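Local coordinates for DUF3863 domain-containing protein (Parabacteroides distasonis, PDB 3LM3), which is of unknown function but is probably a glycoside hydrolase or carbohydrate deacetylase, at residues V213-W218 / V320-F325; F22-I27 / F279-N284. All blocks are in the same frame, centred on the assembly; numbering follows the deposited sequence.

Interaction 2 pairs two neighbouring parallel strands, and interaction 1 lies on the side of that pair carrying Phe22, Thr24, Trp281 and Ala283; the two centres are about 7 Å apart. The segment 320-325 ties them together. Val320 N makes a probable backbone hydrogen bond to Val23 O (3.0 Å), and the helix that starts just after it sends Phe325 onto the strand pair, its CB 3.4 Å from Thr24 CG2 and its CZ 3.4 Å from CG of the stacked Trp281 ring. Both contacts are buried. A bound di(hydroxyethyl)ether lies about 12 Å from the side chains of Phe325 and Phe22.

Interaction 1. Residues V213-W218 / V320-F325; sequences VNLDGW and VTFGEF
Leu215 reaches out from its strand and divides its two methyl groups between the phenylalanines that open the helix 322-332. CD1 meets Phe322, lying 3.6 Å from its carbonyl O and 3.9 Å from ring atom CD2, the two side chains running alongside in opposite senses. Leu215 CD2 goes instead to the edge of the Phe325 ring, 4.0 Å from its CE2. The fork is placed by an extended side chain: CG stands anti to the carbonyl carbon (chi1 -62°) and CD1 continues the line from CA.

Beyond the leucine the backbone takes over. Asp216 O faces the edge of the Phe322 ring, in its plane, 3.4 Å from CE2, and Gly217 O sits near the same plane at 4.0 Å from CZ. Asp216 O is buried here without a hydrogen-bond partner, and the mildly positive C-H edge of the ring probably gives it a weak electrostatic compensation. Asp216 OD1 accepts from Trp174 N and, weakly, from Gly217 N.

The contact bridges two parts of what is probably a distorted (beta/alpha) barrel: a strand of the parallel sheet 146-148, 168-172 and 213-216, and the first turn of helix 322-332, which follows strand 318-320. That helix start is fixed by a capping box, Thr321 OG1 accepting from Glu324 N (2.9 Å) while Thr321 N gives a nearly straight bond to Glu324 OE1 (3.1 Å), from above the carboxylate plane. Arg71 forms a salt bridge with the other carboxylate oxygen, OE2. Thr73 OG1 and Glu105 OE1 accept from Phe322 N and Gly323 N, respectively.

Interaction 2. Residues F22-I27 / F279-N284; sequences FVTLCI and FGWVAN
Val282 O is gripped twice from the strand 21-29: Thr24 N donates a hydrogen bond to it at 2.9 Å, and Val23 CA lies 3.2 Å away, its C-H turned to the same oxygen. Asn284 O repeats the pattern with Cys26 N (3.0 Å) and the CA of Leu25. Going the other way, Phe22 O accepts from Val282 N and Thr24 O from Asn284 N, while Phe22 N donates to Gly280 O, which also sits near the plane of the Phe22 ring at its edge.

One side chain bond is added to this backbone set. Trp281 NE1 gives its hydrogen to Thr24 OG1 at 2.9 Å, the oxygen lying only 11° out of the indole plane. Thr24 holds OG1 between its backbone N and carbonyl carbon (chi1 58°), which turns the hydroxyl to the indole edge and leaves Thr24 CG2 3.6 Å from Trp281 NE1. The Phe325 ring stacks on the indole. A leucine in place of Trp281 would probably leave Thr24 OG1 without this donor and the Phe325 ring without its stacking partner.

These are adjacent parallel strands, 16° apart in direction, in the sheet that also takes in 73-76, 105-108 and 318-320, consistent with the (beta/alpha) barrel of glycoside hydrolase and deacetylase relatives. The indole side of the pair is covered by helix 322-332. On the reverse, Val23 and Val282 run abreast, both turned to the same face, CG2 of the first 4.1 Å from CB of the second, beneath Glu266 and Phe270 of helix 255-277. Further along, Leu25 CD1 rests 3.6 Å from Asn284 O, and Trp306 of helix 296-313 packs on both residues. The Asn284 amide ND2 is held by Val244 O.

Interaction 1. Residues V213-W218 / V320-F325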
ATOM      1  N   VAL A 213      -6.593  -4.603 -10.461  1.00  7.08           N
ATOM      2  CA  VAL A 213      -6.243  -3.293  -9.923  1.00  7.03           C
ATOM      3  C   VAL A 213      -5.157  -3.505  -8.877  1.00  8.09           C
ATOM      4  O   VAL A 213      -5.304  -4.282  -7.927  1.00  8.51           O
ATOM      5  CB  VAL A 213      -7.467  -2.646  -9.237  1.00  6.78           C
ATOM      6  CG1 VAL A 213      -7.102  -1.244  -8.696  1.00  7.44           C
ATOM      7  CG2 VAL A 213      -8.642  -2.567 -10.188  1.00  8.03           C
ATOM      8  N   ASN A 214      -4.047  -2.802  -9.029  1.00  6.48           N
ATOM      9  CA  ASN A 214      -2.914  -2.927  -8.119  1.00  6.64           C
ATOM     10  C   ASN A 214      -2.947  -1.780  -7.098  1.00  7.44           C
ATOM     11  O   ASN A 214      -2.852  -0.614  -7.470  1.00  8.00           O
ATOM     12  CB  ASN A 214      -1.578  -2.947  -8.885  1.00  7.59           C
ATOM     13  CG  ASN A 214      -0.452  -3.451  -8.038  1.00  7.92           C
ATOM     14  OD1 ASN A 214      -0.650  -3.718  -6.862  1.00  9.18           O
ATOM     15  ND2 ASN A 214       0.756  -3.617  -8.619  1.00  9.52           N
ATOM     16  N   LEU A 215      -3.088  -2.145  -5.838  1.00  6.78           N
ATOM     17  CA  LEU A 215      -3.235  -1.243  -4.708  1.00  7.50           C
ATOM     18  C   LEU A 215      -2.038  -1.218  -3.780  1.00  6.92           C
ATOM     19  O   LEU A 215      -1.546  -2.245  -3.303  1.00  7.30           O
ATOM     20  CB  LEU A 215      -4.438  -1.633  -3.837  1.00  7.89           C
ATOM     21  CG  LEU A 215      -5.796  -1.585  -4.528  1.00  7.51           C
ATOM     22  CD1 LEU A 215      -6.913  -1.930  -3.525  1.00  7.85           C
ATOM     23  CD2 LEU A 215      -6.053  -0.193  -5.163  1.00  8.45           C
ATOM     24  N   ASP A 216      -1.593  -0.009  -3.469  1.00  7.64           N
ATOM     25  CA  ASP A 216      -0.714   0.272  -2.328  1.00  6.61           C
ATOM     26  C   ASP A 216      -1.285  -0.243  -1.010  1.00  7.28           C
ATOM     27  O   ASP A 216      -2.502  -0.418  -0.875  1.00  7.53           O
ATOM     28  CB  ASP A 216      -0.488   1.780  -2.251  1.00  7.28           C
ATOM     29  CG  ASP A 216       0.717   2.190  -1.404  1.00  7.66           C
ATOM     30  OD1 ASP A 216       1.616   1.353  -1.084  1.00  8.33           O
ATOM     31  OD2 ASP A 216       0.747   3.395  -1.021  1.00  8.54           O
ATOM     32  N   GLY A 217      -0.406  -0.433  -0.036  1.00  6.55           N
ATOM     33  CA  GLY A 217      -0.740  -0.965   1.282  1.00  6.78           C
ATOM     34  C   GLY A 217      -0.770   0.041   2.430  1.00  6.03           C
ATOM     35  O   GLY A 217      -1.582  -0.097   3.346  1.00  7.56           O
ATOM     36  N   TRP A 218       0.174   1.000   2.427  1.00  7.26           N
ATOM     37  CA  TRP A 218       0.298   2.026   3.455  1.00  7.27           C
ATOM     38  C   TRP A 218       0.530   3.393   2.828  1.00  6.46           C
ATOM     39  O   TRP A 218       1.564   3.642   2.204  1.00  7.99           O
ATOM     40  CB  TRP A 218       1.483   1.770   4.399  1.00  7.58           C
ATOM     41  CG  TRP A 218       1.540   0.509   5.185  1.00  8.59           C
ATOM     42  CD1 TRP A 218       1.227   0.366   6.506  1.00  9.29           C
ATOM     43  CD2 TRP A 218       1.986  -0.767   4.738  1.00  9.71           C
ATOM     44  NE1 TRP A 218       1.449  -0.922   6.903  1.00 10.15           N
ATOM     45  CE2 TRP A 218       1.940  -1.635   5.843  1.00  9.20           C
ATOM     46  CE3 TRP A 218       2.440  -1.255   3.515  1.00 10.99           C
ATOM     47  CZ2 TRP A 218       2.293  -2.978   5.750  1.00 11.36           C
ATOM     48  CZ3 TRP A 218       2.806  -2.596   3.427  1.00 14.40           C
ATOM     49  CH2 TRP A 218       2.717  -3.440   4.545  1.00 13.92           C
ATOM     50  N   VAL A 320     -13.850   1.096   3.993  1.00  7.54           N
ATOM     51  CA  VAL A 320     -14.276  -0.058   3.186  1.00  8.11           C
ATOM     52  C   VAL A 320     -13.131  -1.045   3.038  1.00  7.74           C
ATOM     53  O   VAL A 320     -11.981  -0.755   3.368  1.00  7.76           O
ATOM     54  CB  VAL A 320     -14.805   0.391   1.796  1.00  7.64           C
ATOM     55  CG1 VAL A 320     -15.945   1.418   1.973  1.00  9.05           C
ATOM     56  CG2 VAL A 320     -13.708   0.973   0.937  1.00  9.69           C
ATOM     57  N   THR A 321     -13.461  -2.235   2.550  1.00  6.87           N
ATOM     58  CA  THR A 321     -12.450  -3.259   2.363  1.00  5.58           C
ATOM     59  C   THR A 321     -11.528  -2.923   1.179  1.00  6.89           C
ATOM     60  O   THR A 321     -11.913  -2.160   0.284  1.00  7.20           O
ATOM     61  CB  THR A 321     -13.049  -4.656   2.175  1.00  7.05           C
ATOM     62  OG1 THR A 321     -13.567  -4.765   0.842  1.00  8.29           O
ATOM     63  CG2 THR A 321     -14.144  -4.952   3.195  1.00  6.88           C
ATOM     64  N   PHE A 322     -10.312  -3.476   1.176  1.00  7.01           N
ATOM     65  CA  PHE A 322      -9.421  -3.327   0.012  1.00  6.59           C
ATOM     66  C   PHE A 322     -10.120  -3.759  -1.251  1.00  7.79           C
ATOM     67  O   PHE A 322     -10.067  -3.075  -2.263  1.00  7.22           O
ATOM     68  CB  PHE A 322      -8.101  -4.103   0.228  1.00  6.98           C
ATOM     69  CG  PHE A 322      -7.004  -3.299   0.909  1.00  6.03           C
ATOM     70  CD1 PHE A 322      -6.983  -3.158   2.278  1.00  6.54           C
ATOM     71  CD2 PHE A 322      -6.004  -2.688   0.164  1.00  7.42           C
ATOM     72  CE1 PHE A 322      -5.978  -2.433   2.913  1.00  7.65           C
ATOM     73  CE2 PHE A 322      -4.990  -1.958   0.790  1.00  8.45           C
ATOM     74  CZ  PHE A 322      -4.984  -1.825   2.165  1.00  7.51           C
ATOM     75  N   GLY A 323     -10.752  -4.938  -1.220  1.00  7.49           N
ATOM     76  CA  GLY A 323     -11.416  -5.461  -2.389  1.00  6.72           C
ATOM     77  C   GLY A 323     -12.553  -4.570  -2.871  1.00  7.52           C
ATOM     78  O   GLY A 323     -12.734  -4.364  -4.082  1.00  7.69           O
ATOM     79  N   GLU A 324     -13.360  -4.041  -1.953  1.00  7.00           N
ATOM     80  CA  GLU A 324     -14.501  -3.172  -2.337  1.00  8.63           C
ATOM     81  C   GLU A 324     -13.979  -1.924  -3.024  1.00  7.41           C
ATOM     82  O   GLU A 324     -14.515  -1.467  -4.038  1.00  8.31           O
ATOM     83  CB  GLU A 324     -15.289  -2.697  -1.118  1.00 10.91           C
ATOM     84  CG  GLU A 324     -16.292  -3.576  -0.566  1.00 15.89           C
ATOM     85  CD  GLU A 324     -16.979  -2.754   0.527  1.00 22.35           C
ATOM     86  OE1 GLU A 324     -16.432  -2.705   1.632  1.00 11.79           O
ATOM     87  OE2 GLU A 324     -17.956  -2.028   0.232  1.00 23.82           O
ATOM     88  N   PHE A 325     -12.946  -1.314  -2.452  1.00  7.21           N
ATOM     89  CA  PHE A 325     -12.397  -0.098  -3.020  1.00  6.03           C
ATOM     90  C   PHE A 325     -11.827  -0.374  -4.407  1.00  7.13           C
ATOM     91  O   PHE A 325     -12.072   0.384  -5.339  1.00  6.88           O
ATOM     92  CB  PHE A 325     -11.317   0.516  -2.118  1.00  7.13           C
ATOM     93  CG  PHE A 325     -10.634   1.681  -2.772  1.00  6.33           C
ATOM     94  CD1 PHE A 325     -11.298   2.887  -2.963  1.00  6.89           C
ATOM     95  CD2 PHE A 325      -9.345   1.541  -3.295  1.00  7.21           C
ATOM     96  CE1 PHE A 325     -10.694   3.927  -3.682  1.00  7.65           C
ATOM     97  CE2 PHE A 325      -8.751   2.536  -3.999  1.00  6.69           C
ATOM     98  CZ  PHE A 325      -9.397   3.766  -4.179  1.00  7.53           C
TER

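Interaction 2. Residues F22-I27 / F279-N284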
ATOM      1  N   PHE A  22     -11.978   7.514   0.833  1.00  6.94           N
ATOM      2  CA  PHE A  22     -11.965   6.132   1.253  1.00  7.58           C
ATOM      3  C   PHE A  22     -10.742   5.828   2.096  1.00  6.74           C
ATOM      4  O   PHE A  22      -9.648   6.284   1.783  1.00  7.69           O
ATOM      5  CB  PHE A  22     -11.892   5.215   0.053  1.00  7.59           C
ATOM      6  CG  PHE A  22     -13.073   5.346  -0.864  1.00  7.68           C
ATOM      7  CD1 PHE A  22     -14.204   4.597  -0.638  1.00  9.87           C
ATOM      8  CD2 PHE A  22     -13.070   6.241  -1.916  1.00  8.02           C
ATOM      9  CE1 PHE A  22     -15.310   4.739  -1.467  1.00  9.41           C
ATOM     10  CE2 PHE A  22     -14.199   6.421  -2.726  1.00  8.09           C
ATOM     11  CZ  PHE A  22     -15.309   5.628  -2.505  1.00  9.16           C
ATOM     12  N   VAL A  23     -10.961   5.025   3.145  1.00  6.82           N
ATOM     13  CA  VAL A  23      -9.872   4.389   3.891  1.00  6.56           C
ATOM     14  C   VAL A  23     -10.065   2.885   3.778  1.00  6.51           C
ATOM     15  O   VAL A  23     -11.146   2.374   4.110  1.00  6.91           O
ATOM     16  CB  VAL A  23      -9.839   4.778   5.378  1.00  7.66           C
ATOM     17  CG1 VAL A  23      -8.816   3.922   6.158  1.00  8.84           C
ATOM     18  CG2 VAL A  23      -9.557   6.270   5.558  1.00  8.21           C
ATOM     19  N   THR A  24      -9.025   2.189   3.342  1.00  6.92           N
ATOM     20  CA  THR A  24      -9.023   0.736   3.316  1.00  6.86           C
ATOM     21  C   THR A  24      -8.006   0.237   4.327  1.00  7.39           C
ATOM     22  O   THR A  24      -6.798   0.438   4.145  1.00  7.11           O
ATOM     23  CB  THR A  24      -8.720   0.181   1.931  1.00  6.96           C
ATOM     24  OG1 THR A  24      -7.452   0.652   1.453  1.00  7.10           O
ATOM     25  CG2 THR A  24      -9.796   0.569   0.910  1.00  7.59           C
ATOM     26  N   LEU A  25      -8.476  -0.412   5.388  1.00  6.39           N
ATOM     27  CA  LEU A  25      -7.639  -1.023   6.402  1.00  6.87           C
ATOM     28  C   LEU A  25      -7.630  -2.526   6.246  1.00  6.02           C
ATOM     29  O   LEU A  25      -8.662  -3.149   5.971  1.00  7.30           O
ATOM     30  CB  LEU A  25      -8.184  -0.725   7.801  1.00  6.01           C
ATOM     31  CG  LEU A  25      -7.540  -1.469   8.975  1.00  6.60           C
ATOM     32  CD1 LEU A  25      -6.078  -1.071   9.153  1.00  9.32           C
ATOM     33  CD2 LEU A  25      -8.340  -1.222  10.279  1.00  7.76           C
ATOM     34  N   CYS A  26      -6.466  -3.109   6.427  1.00  5.66           N
ATOM     35  CA  CYS A  26      -6.307  -4.548   6.607  1.00  6.24           C
ATOM     36  C   CYS A  26      -5.666  -4.828   7.963  1.00  6.84           C
ATOM     37  O   CYS A  26      -4.716  -4.138   8.367  1.00  6.87           O
ATOM     38  CB  CYS A  26      -5.432  -5.135   5.518  1.00  7.68           C
ATOM     39  SG  CYS A  26      -4.872  -6.846   5.805  1.00  7.61           S
ATOM     40  N   ILE A  27      -6.225  -5.801   8.671  1.00  6.87           N
ATOM     41  CA  ILE A  27      -5.607  -6.361   9.881  1.00  6.72           C
ATOM     42  C   ILE A  27      -5.027  -7.728   9.522  1.00  6.20           C
ATOM     43  O   ILE A  27      -5.768  -8.595   8.984  1.00  6.93           O
ATOM     44  CB  ILE A  27      -6.605  -6.465  11.074  1.00  7.61           C
ATOM     45  CG1 ILE A  27      -7.093  -5.077  11.470  1.00  7.26           C
ATOM     46  CG2 ILE A  27      -5.928  -7.171  12.273  1.00  8.71           C
ATOM     47  CD1 ILE A  27      -8.144  -5.086  12.521  1.00  9.68           C
ATOM     48  N   PHE A 279     -11.131  11.850  -6.327  1.00  8.36           N
ATOM     49  CA  PHE A 279     -11.439  11.014  -5.166  1.00  8.27           C
ATOM     50  C   PHE A 279     -10.193  11.070  -4.288  1.00  7.92           C
ATOM     51  O   PHE A 279      -9.124  11.524  -4.748  1.00  7.66           O
ATOM     52  CB  PHE A 279     -11.751   9.551  -5.527  1.00  9.92           C
ATOM     53  CG  PHE A 279     -10.591   8.774  -6.113  1.00  7.68           C
ATOM     54  CD1 PHE A 279     -10.339   8.787  -7.472  1.00  7.02           C
ATOM     55  CD2 PHE A 279      -9.790   8.000  -5.301  1.00  7.79           C
ATOM     56  CE1 PHE A 279      -9.271   8.055  -8.018  1.00 10.61           C
ATOM     57  CE2 PHE A 279      -8.727   7.285  -5.831  1.00  8.21           C
ATOM     58  CZ  PHE A 279      -8.474   7.309  -7.187  1.00  9.26           C
ATOM     59  N   GLY A 280     -10.324  10.594  -3.048  1.00  7.55           N
ATOM     60  CA  GLY A 280      -9.157  10.437  -2.174  1.00  6.65           C
ATOM     61  C   GLY A 280      -9.172   9.057  -1.570  1.00  7.01           C
ATOM     62  O   GLY A 280     -10.236   8.563  -1.214  1.00  7.71           O
ATOM     63  N   TRP A 281      -7.987   8.471  -1.402  1.00  7.04           N
ATOM     64  CA  TRP A 281      -7.867   7.117  -0.878  1.00  7.17           C
ATOM     65  C   TRP A 281      -6.623   6.993  -0.005  1.00  6.46           C
ATOM     66  O   TRP A 281      -5.523   7.377  -0.417  1.00  7.82           O
ATOM     67  CB  TRP A 281      -7.789   6.118  -2.034  1.00  7.31           C
ATOM     68  CG  TRP A 281      -7.415   4.720  -1.607  1.00  7.11           C
ATOM     69  CD1 TRP A 281      -8.033   3.940  -0.664  1.00  6.96           C
ATOM     70  CD2 TRP A 281      -6.304   3.961  -2.100  1.00  6.11           C
ATOM     71  NE1 TRP A 281      -7.370   2.728  -0.562  1.00  7.53           N
ATOM     72  CE2 TRP A 281      -6.289   2.738  -1.404  1.00  6.64           C
ATOM     73  CE3 TRP A 281      -5.306   4.209  -3.048  1.00  7.06           C
ATOM     74  CZ2 TRP A 281      -5.340   1.741  -1.646  1.00  6.63           C
ATOM     75  CZ3 TRP A 281      -4.365   3.246  -3.263  1.00  7.52           C
ATOM     76  CH2 TRP A 281      -4.383   2.025  -2.580  1.00  7.03           C
ATOM     77  N   VAL A 282      -6.827   6.483   1.199  1.00  6.18           N
ATOM     78  CA  VAL A 282      -5.796   6.165   2.155  1.00  6.23           C
ATOM     79  C   VAL A 282      -5.853   4.661   2.414  1.00  6.83           C
ATOM     80  O   VAL A 282      -6.933   4.091   2.637  1.00  7.14           O
ATOM     81  CB  VAL A 282      -6.026   6.920   3.477  1.00  7.41           C
ATOM     82  CG1 VAL A 282      -5.178   6.345   4.617  1.00  8.55           C
ATOM     83  CG2 VAL A 282      -5.785   8.431   3.256  1.00  8.24           C
ATOM     84  N   ALA A 283      -4.674   4.029   2.392  1.00  6.37           N
ATOM     85  CA  ALA A 283      -4.497   2.602   2.664  1.00  6.44           C
ATOM     86  C   ALA A 283      -3.725   2.392   3.940  1.00  5.85           C
ATOM     87  O   ALA A 283      -2.793   3.157   4.246  1.00  6.74           O
ATOM     88  CB  ALA A 283      -3.735   1.936   1.520  1.00  7.06           C
ATOM     89  N   ASN A 284      -4.068   1.373   4.720  1.00  6.70           N
ATOM     90  CA  ASN A 284      -3.286   1.100   5.930  1.00  6.53           C
ATOM     91  C   ASN A 284      -3.390  -0.368   6.282  1.00  7.90           C
ATOM     92  O   ASN A 284      -4.364  -1.039   5.955  1.00  8.04           O
ATOM     93  CB  ASN A 284      -3.773   1.973   7.081  1.00  6.93           C
ATOM     94  CG  ASN A 284      -2.678   2.359   8.072  1.00  7.25           C
ATOM     95  OD1 ASN A 284      -1.547   1.875   8.020  1.00  7.72           O
ATOM     96  ND2 ASN A 284      -3.038   3.283   8.991  1.00  8.02           N
TER